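Local coordinates for protein ORF10 (Moritella marina, PDB 6RIW) that probably condenses acyl and malonyl units as a polyunsaturated fatty acid synthase subunit, of which this chain is the ketosynthase–chain length factor didomain, at residues S128-F133 against A225-F230; K295-F298 against P302-K305; A564-G569 against A651-S656. All coordinates share one frame; numbering follows the deposited sequence.

Contact 1: S128-F133 against A225-F230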
loop_
_atom_site.group_PDB
_atom_site.type_symbol
_atom_site.label_atom_id
_atom_site.label_comp_id
_atom_site.label_asym_id
_atom_site.label_seq_id
_atom_site.Cartn_x
_atom_site.Cartn_y
_atom_site.Cartn_z
ATOM N N SER A 128 -5.769 14.514 3.806
ATOM C CA SER A 128 -7.216 14.427 3.947
ATOM C C SER A 128 -7.650 13.332 4.916
ATOM O O SER A 128 -8.620 13.520 5.655
ATOM C CB SER A 128 -7.872 14.185 2.583
ATOM O OG SER A 128 -7.574 15.256 1.694
ATOM N N SER A 129 -6.994 12.171 4.904
ATOM C CA SER A 129 -7.454 11.098 5.801
ATOM C C SER A 129 -7.355 11.514 7.273
ATOM O O SER A 129 -8.203 11.120 8.087
ATOM C CB SER A 129 -6.690 9.794 5.521
ATOM O OG SER A 129 -5.340 9.834 5.962
ATOM N N ASN A 130 -6.362 12.349 7.617
ATOM C CA ASN A 130 -6.237 12.893 8.969
ATOM C C ASN A 130 -7.538 13.521 9.444
ATOM O O ASN A 130 -7.918 13.374 10.612
ATOM C CB ASN A 130 -5.137 13.966 9.030
ATOM C CG ASN A 130 -3.734 13.421 8.930
ATOM O OD1 ASN A 130 -3.475 12.239 9.160
ATOM N ND2 ASN A 130 -2.798 14.305 8.588
ATOM N N GLN A 131 -8.236 14.233 8.551
ATOM C CA GLN A 131 -9.426 14.969 8.965
ATOM C C GLN A 131 -10.522 14.042 9.468
ATOM O O GLN A 131 -11.368 14.460 10.270
ATOM C CB GLN A 131 -9.976 15.813 7.803
ATOM C CG GLN A 131 -9.065 16.926 7.308
ATOM C CD GLN A 131 -9.280 18.233 8.067
ATOM O OE1 GLN A 131 -10.098 18.303 8.988
ATOM N NE2 GLN A 131 -8.531 19.274 7.686
ATOM N N LEU A 132 -10.519 12.790 9.026
ATOM C CA LEU A 132 -11.567 11.846 9.394
ATOM C C LEU A 132 -11.339 11.179 10.743
ATOM O O LEU A 132 -12.284 10.599 11.275
ATOM C CB LEU A 132 -11.702 10.759 8.311
ATOM C CG LEU A 132 -12.154 11.264 6.930
ATOM C CD1 LEU A 132 -11.884 10.227 5.838
ATOM C CD2 LEU A 132 -13.617 11.612 6.942
ATOM N N PHE A 133 -10.132 11.248 11.313
ATOM C CA PHE A 133 -9.840 10.464 12.513
ATOM C C PHE A 133 -9.322 11.294 13.681
ATOM O O PHE A 133 -9.569 10.937 14.833
ATOM C CB PHE A 133 -8.847 9.353 12.171
ATOM C CG PHE A 133 -9.361 8.452 11.093
ATOM C CD1 PHE A 133 -10.494 7.667 11.331
ATOM C CD2 PHE A 133 -8.775 8.439 9.829
ATOM C CE1 PHE A 133 -11.011 6.861 10.315
ATOM C CE2 PHE A 133 -9.263 7.632 8.819
ATOM C CZ PHE A 133 -10.386 6.844 9.043
ATOM N N ALA A 225 1.884 10.754 -2.085
ATOM C CA ALA A 225 1.176 11.933 -1.566
ATOM C C ALA A 225 0.773 11.726 -0.112
ATOM O O ALA A 225 -0.331 12.100 0.316
ATOM C CB ALA A 225 -0.062 12.248 -2.406
ATOM N N ALA A 226 1.648 11.099 0.658
ATOM C CA ALA A 226 1.413 10.964 2.088
ATOM C C ALA A 226 1.517 12.318 2.789
ATOM O O ALA A 226 2.141 13.261 2.294
ATOM C CB ALA A 226 2.439 9.998 2.690
ATOM N N ASP A 227 0.927 12.387 3.980
ATOM C CA ASP A 227 1.057 13.534 4.865
ATOM C C ASP A 227 2.538 13.829 5.069
ATOM O O ASP A 227 3.269 13.016 5.649
ATOM C CB ASP A 227 0.354 13.248 6.204
ATOM C CG ASP A 227 0.538 14.364 7.232
ATOM O OD1 ASP A 227 1.125 15.415 6.901
ATOM O OD2 ASP A 227 0.082 14.180 8.384
ATOM N N PRO A 228 3.022 14.973 4.573
ATOM C CA PRO A 228 4.451 15.294 4.728
ATOM C C PRO A 228 4.946 15.281 6.164
ATOM O O PRO A 228 6.124 14.958 6.393
ATOM C CB PRO A 228 4.560 16.697 4.105
ATOM C CG PRO A 228 3.424 16.739 3.086
ATOM C CD PRO A 228 2.297 15.970 3.762
ATOM N N MET A 229 4.096 15.612 7.146
ATOM C CA MET A 229 4.545 15.541 8.533
ATOM C C MET A 229 4.841 14.104 8.938
ATOM O O MET A 229 5.832 13.839 9.636
ATOM C CB MET A 229 3.511 16.155 9.479
ATOM C CG MET A 229 3.955 16.080 10.936
ATOM S SD MET A 229 2.690 16.579 12.118
ATOM C CE MET A 229 2.595 18.316 11.711
ATOM N N PHE A 230 4.007 13.160 8.488
ATOM C CA PHE A 230 4.242 11.748 8.768
ATOM C C PHE A 230 5.525 11.271 8.109
ATOM O O PHE A 230 6.314 10.537 8.726
ATOM C CB PHE A 230 3.051 10.926 8.267
ATOM C CG PHE A 230 3.066 9.482 8.708
ATOM C CD1 PHE A 230 3.706 8.512 7.946
ATOM C CD2 PHE A 230 2.414 9.101 9.872
ATOM C CE1 PHE A 230 3.721 7.171 8.353
ATOM C CE2 PHE A 230 2.408 7.772 10.289
ATOM C CZ PHE A 230 3.070 6.806 9.527
HETATM O O HOH W 1 -0.706 11.869 9.742
#
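Asn130 and Asp227 are the only residues of the two segments that touch, and their contact is polar and buried. Along 128-133, Ser129 OG bonds to His589 NE2, which ties the start of helix 129-148 to helix 589-595. Next comes Asn130, with CG beside the backbone N and anti to the carbonyl carbon (chi1 -72°), a torsion that turns the amide toward Asp227. Its ND2 donates to Asp227 OD2 at 2.9 Å, with an N-H...O angle of 158°. The acceptor lies nearly in the amide plane, whereas ND2 stands above the carboxylate, 60° out of its plane. A water bridges the same pair, donating to Asn130 OD1 at 2.9 Å and to Asp227 OD2 at 2.8 Å, so both ends of the amide are used. Arg592 adds a salt bridge, giving OD2 three partners. The other oxygen, Asp227 OD1, takes Met229 N at 3.0 Å. Asp227 is thus the N-cap of helix 228-237, with Pro228 as its first residue. Since His589 and Arg592 belong to the second ketosynthase-like domain, the geometry is consistent with a capped helix start at the interface between the two thiolase-fold domains, which probably pair as a pseudodimer.

Contact 2: K295-F298 against P302-K305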
loop_
_atom_site.group_PDB
_atom_site.type_symbol
_atom_site.label_atom_id
_atom_site.label_comp_id
_atom_site.label_asym_id
_atom_site.label_seq_id
_atom_site.Cartn_x
_atom_site.Cartn_y
_atom_site.Cartn_z
ATOM N N LYS A 295 17.790 -12.680 3.425
ATOM C CA LYS A 295 18.375 -12.585 4.753
ATOM C C LYS A 295 19.705 -11.838 4.723
ATOM O O LYS A 295 20.474 -11.948 3.770
ATOM C CB LYS A 295 18.591 -13.995 5.314
ATOM C CG LYS A 295 18.967 -14.061 6.776
ATOM C CD LYS A 295 18.676 -15.464 7.329
ATOM C CE LYS A 295 17.974 -15.385 8.672
ATOM N NZ LYS A 295 16.982 -14.247 8.718
ATOM N N GLY A 296 19.969 -11.072 5.782
ATOM C CA GLY A 296 21.309 -10.552 5.996
ATOM C C GLY A 296 21.415 -9.143 6.545
ATOM O O GLY A 296 22.404 -8.803 7.208
ATOM N N GLU A 297 20.418 -8.302 6.277
ATOM C CA GLU A 297 20.493 -6.888 6.616
ATOM C C GLU A 297 19.220 -6.444 7.318
ATOM O O GLU A 297 18.147 -7.029 7.132
ATOM C CB GLU A 297 20.720 -6.003 5.370
ATOM C CG GLU A 297 22.067 -6.199 4.682
ATOM C CD GLU A 297 23.236 -5.773 5.548
ATOM O OE1 GLU A 297 24.309 -6.422 5.467
ATOM O OE2 GLU A 297 23.079 -4.787 6.310
ATOM N N PHE A 298 19.374 -5.417 8.149
ATOM C CA PHE A 298 18.263 -4.676 8.733
ATOM C C PHE A 298 17.283 -4.248 7.642
ATOM O O PHE A 298 17.655 -4.106 6.474
ATOM C CB PHE A 298 18.860 -3.472 9.473
ATOM C CG PHE A 298 17.857 -2.516 10.054
ATOM C CD1 PHE A 298 17.012 -2.904 11.086
ATOM C CD2 PHE A 298 17.793 -1.205 9.591
ATOM C CE1 PHE A 298 16.102 -2.007 11.630
ATOM C CE2 PHE A 298 16.890 -0.306 10.135
ATOM C CZ PHE A 298 16.047 -0.705 11.151
ATOM N N PRO A 302 20.440 -1.831 2.380
ATOM C CA PRO A 302 20.512 -2.649 1.162
ATOM C C PRO A 302 21.554 -3.752 1.272
ATOM O O PRO A 302 22.545 -3.640 1.996
ATOM C CB PRO A 302 20.911 -1.638 0.085
ATOM C CG PRO A 302 21.701 -0.603 0.851
ATOM C CD PRO A 302 21.069 -0.508 2.206
ATOM N N ASN A 303 21.305 -4.827 0.526
ATOM C CA ASN A 303 22.145 -6.020 0.502
ATOM C C ASN A 303 22.658 -6.196 -0.916
ATOM O O ASN A 303 21.866 -6.351 -1.851
ATOM C CB ASN A 303 21.349 -7.250 0.949
ATOM C CG ASN A 303 22.223 -8.457 1.248
ATOM O OD1 ASN A 303 23.272 -8.653 0.631
ATOM N ND2 ASN A 303 21.775 -9.291 2.193
ATOM N N THR A 304 23.980 -6.170 -1.085
ATOM C CA THR A 304 24.508 -6.265 -2.440
ATOM C C THR A 304 24.123 -7.586 -3.113
ATOM O O THR A 304 23.979 -7.627 -4.339
ATOM C CB THR A 304 26.031 -6.070 -2.431
ATOM O OG1 THR A 304 26.519 -6.029 -3.784
ATOM C CG2 THR A 304 26.721 -7.193 -1.658
ATOM N N LYS A 305 23.899 -8.658 -2.344
ATOM C CA LYS A 305 23.586 -9.943 -2.980
ATOM C C LYS A 305 22.265 -9.884 -3.746
ATOM O O LYS A 305 22.160 -10.428 -4.851
ATOM C CB LYS A 305 23.558 -11.079 -1.950
ATOM C CG LYS A 305 22.361 -11.070 -0.993
ATOM C CD LYS A 305 22.538 -12.008 0.213
ATOM C CE LYS A 305 21.898 -13.356 -0.012
ATOM N NZ LYS A 305 20.518 -13.389 0.578
HETATM O O HOH W 2 19.148 -8.611 3.475
#
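Pro302 meets Glu297 through its carbonyl: Pro302 O lies 3.7 Å from Glu297 CG, while the proline ring packs on Lys337 and Val341 of helix 336-350. Asn303 follows, with CB 3.9 Å from the same Glu297 CG. Its CG is anti to the backbone N (chi1 -167°), which sets the amide between the two ends of the turn. OD1 accepts from Lys305 N at 3.0 Å, with an N-H...O angle of 158°, while ND2 donates to a water 3.0 Å away that also takes a weak bond from Glu297 N. Gly296 suits this place: a CB on it would fall 2.8 Å from Asn303 ND2, and its backbone angles would also press that atom against the preceding carbonyl. Were Asn303 cut back to an alanine, Lys305 N would probably lose its cap and the bridging water its amide donor. Lys305, bent at chi3 and chi4, brings NZ to 3.5 Å from Lys295 O, although its stronger partners lie elsewhere: the carbonyl of Asp293 and a salt bridge to Asp654. The evidence identifies a side-chain N-cap at the start of helix 304-318, whose amide also reaches back by way of a water to the surface turn after strand 283-292 of the ketosynthase.

Contact 3: A564-G569 against A651-S656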
loop_
_atom_site.group_PDB
_atom_site.type_symbol
_atom_site.label_atom_id
_atom_site.label_comp_id
_atom_site.label_asym_id
_atom_site.label_seq_id
_atom_site.Cartn_x
_atom_site.Cartn_y
_atom_site.Cartn_z
ATOM N N ALA A 564 1.775 -20.734 7.809
ATOM C CA ALA A 564 1.351 -21.275 6.523
ATOM C C ALA A 564 2.547 -21.821 5.731
ATOM O O ALA A 564 2.441 -22.863 5.070
ATOM C CB ALA A 564 0.595 -20.197 5.723
ATOM N N ALA A 565 3.695 -21.135 5.800
ATOM C CA ALA A 565 4.883 -21.584 5.075
ATOM C C ALA A 565 5.365 -22.928 5.602
ATOM O O ALA A 565 5.737 -23.815 4.822
ATOM C CB ALA A 565 5.996 -20.542 5.184
ATOM N N LYS A 566 5.336 -23.103 6.926
ATOM C CA LYS A 566 5.685 -24.394 7.516
ATOM C C LYS A 566 4.688 -25.473 7.119
ATOM O O LYS A 566 5.078 -26.590 6.753
ATOM C CB LYS A 566 5.759 -24.271 9.039
ATOM C CG LYS A 566 7.005 -23.545 9.538
ATOM C CD LYS A 566 6.854 -23.116 10.998
ATOM C CE LYS A 566 8.090 -22.380 11.487
ATOM N NZ LYS A 566 7.859 -21.887 12.871
ATOM N N ASP A 567 3.394 -25.150 7.175
ATOM C CA ASP A 567 2.349 -26.096 6.807
ATOM C C ASP A 567 2.467 -26.511 5.346
ATOM O O ASP A 567 2.152 -27.657 4.997
ATOM C CB ASP A 567 0.980 -25.460 7.100
ATOM C CG ASP A 567 -0.191 -26.422 6.924
ATOM O OD1 ASP A 567 -0.128 -27.576 7.407
ATOM O OD2 ASP A 567 -1.211 -26.005 6.329
ATOM N N GLY A 568 2.928 -25.607 4.482
ATOM C CA GLY A 568 3.136 -25.928 3.088
ATOM C C GLY A 568 4.455 -26.589 2.754
ATOM O O GLY A 568 4.733 -26.808 1.573
ATOM N N GLY A 569 5.279 -26.905 3.752
ATOM C CA GLY A 569 6.564 -27.541 3.495
ATOM C C GLY A 569 7.560 -26.684 2.744
ATOM O O GLY A 569 8.423 -27.216 2.035
ATOM N N ALA A 651 12.962 -12.065 4.711
ATOM C CA ALA A 651 14.255 -12.050 5.391
ATOM C C ALA A 651 14.381 -13.230 6.349
ATOM O O ALA A 651 15.458 -13.829 6.462
ATOM C CB ALA A 651 14.467 -10.720 6.125
ATOM N N LEU A 652 13.289 -13.593 7.024
ATOM C CA LEU A 652 13.304 -14.747 7.921
ATOM C C LEU A 652 13.585 -16.042 7.169
ATOM O O LEU A 652 14.315 -16.916 7.661
ATOM C CB LEU A 652 11.970 -14.852 8.664
ATOM C CG LEU A 652 11.776 -16.080 9.563
ATOM C CD1 LEU A 652 12.777 -16.047 10.725
ATOM C CD2 LEU A 652 10.335 -16.179 10.091
ATOM N N TRP A 653 13.020 -16.188 5.975
ATOM C CA TRP A 653 13.132 -17.420 5.203
ATOM C C TRP A 653 14.195 -17.342 4.118
ATOM O O TRP A 653 14.382 -18.318 3.381
ATOM C CB TRP A 653 11.774 -17.772 4.579
ATOM C CG TRP A 653 10.775 -18.313 5.569
ATOM C CD1 TRP A 653 10.049 -17.600 6.491
ATOM C CD2 TRP A 653 10.404 -19.682 5.746
ATOM N NE1 TRP A 653 9.249 -18.444 7.222
ATOM C CE2 TRP A 653 9.447 -19.728 6.784
ATOM C CE3 TRP A 653 10.777 -20.878 5.114
ATOM C CZ2 TRP A 653 8.859 -20.922 7.206
ATOM C CZ3 TRP A 653 10.201 -22.060 5.540
ATOM C CH2 TRP A 653 9.246 -22.074 6.568
ATOM N N ASP A 654 14.884 -16.202 3.994
ATOM C CA ASP A 654 15.836 -15.953 2.910
ATOM C C ASP A 654 15.205 -16.201 1.535
ATOM O O ASP A 654 15.797 -16.844 0.666
ATOM C CB ASP A 654 17.108 -16.798 3.107
ATOM C CG ASP A 654 18.294 -16.295 2.293
ATOM O OD1 ASP A 654 18.363 -15.072 1.961
ATOM O OD2 ASP A 654 19.166 -17.147 1.976
ATOM N N PHE A 655 13.993 -15.682 1.322
ATOM C CA PHE A 655 13.347 -15.815 0.020
ATOM C C PHE A 655 13.846 -14.730 -0.918
ATOM O O PHE A 655 14.157 -13.618 -0.487
ATOM C CB PHE A 655 11.819 -15.695 0.151
ATOM C CG PHE A 655 11.150 -16.891 0.786
ATOM C CD1 PHE A 655 11.684 -18.166 0.649
ATOM C CD2 PHE A 655 9.962 -16.734 1.496
ATOM C CE1 PHE A 655 11.034 -19.282 1.230
ATOM C CE2 PHE A 655 9.312 -17.825 2.074
ATOM C CZ PHE A 655 9.851 -19.106 1.937
ATOM N N SER A 656 13.866 -15.039 -2.220
ATOM C CA SER A 656 14.348 -14.100 -3.224
ATOM C C SER A 656 13.286 -13.635 -4.220
ATOM O O SER A 656 13.610 -12.843 -5.118
ATOM C CB SER A 656 15.526 -14.712 -4.011
ATOM O OG SER A 656 15.125 -15.882 -4.724
#
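The Trp653 indole receives Ala565 over one face and Lys566 at its edge. Ala565 CB stands 3.5 Å above the ring plane, offset toward the rim, and its closest atom there is Trp653 CZ2. Measured to the centroid of the six-membered ring, the methyl carbon is 4.0 Å away and 28° off the normal, which fits a CH-pi contact. Lys566 CG lies near the ring plane, 4.0 Å from Trp653 CZ2, and the lysine chain, extended beyond CG, crosses the indole at about a right angle. A second flat group, the Phe655 ring, carries Trp653 CB 3.4 Å above its plane and over its centre, so the root of the tryptophan side chain packs on the face of the phenyl ring. With CG anti to the carbonyl carbon (chi1 -74°), Trp653 directs its benzo end toward helix 552-567. The polar edge is fixed separately: Trp653 NE1 donates to Asp562 OD1, while the other oxygen of Asp562 takes the salt bridge from Lys566 NZ. One carboxylate therefore binds the polar ends of both Trp653 and Lys566. Both helices end close by, helix 552-567 in a Schellman motif at Gly569, whose N bonds to Lys566 O at 3.0 Å. Within the second thiolase-like domain, Ala565 and Phe655 also rest on Ile689 of strand 687-694, and Ala564 packs on Ala747 and Val749 of strand 741-752. The contact thus joins the C-terminal turns of helices 552-567 and 642-653, with adjoining side chains seated against those two neighbouring strands.

Followed from the N terminus, the three contacts lie in series; none nests in or crosses another. Contact 1 closes a long loop of 91 residues within the ketosynthase and also borders the second domain, where Asp227 and Ser129 bond to Arg592 and His589. Contact 2 spans a tight turn with three residues between its segments, and contact 3 a loop of 81 residues in the chain length factor. Contacts 1 and 3 sit on opposite sides of the chain's centre. Contacts 2 and 3 touch across the domains: Lys295 NZ lies 2.8 Å from Ala651 O, and Lys295 N 2.9 Å from Asp654 OD1, both probable hydrogen bonds. Antiparallel strands 189-193 and 659-663 continue that interface.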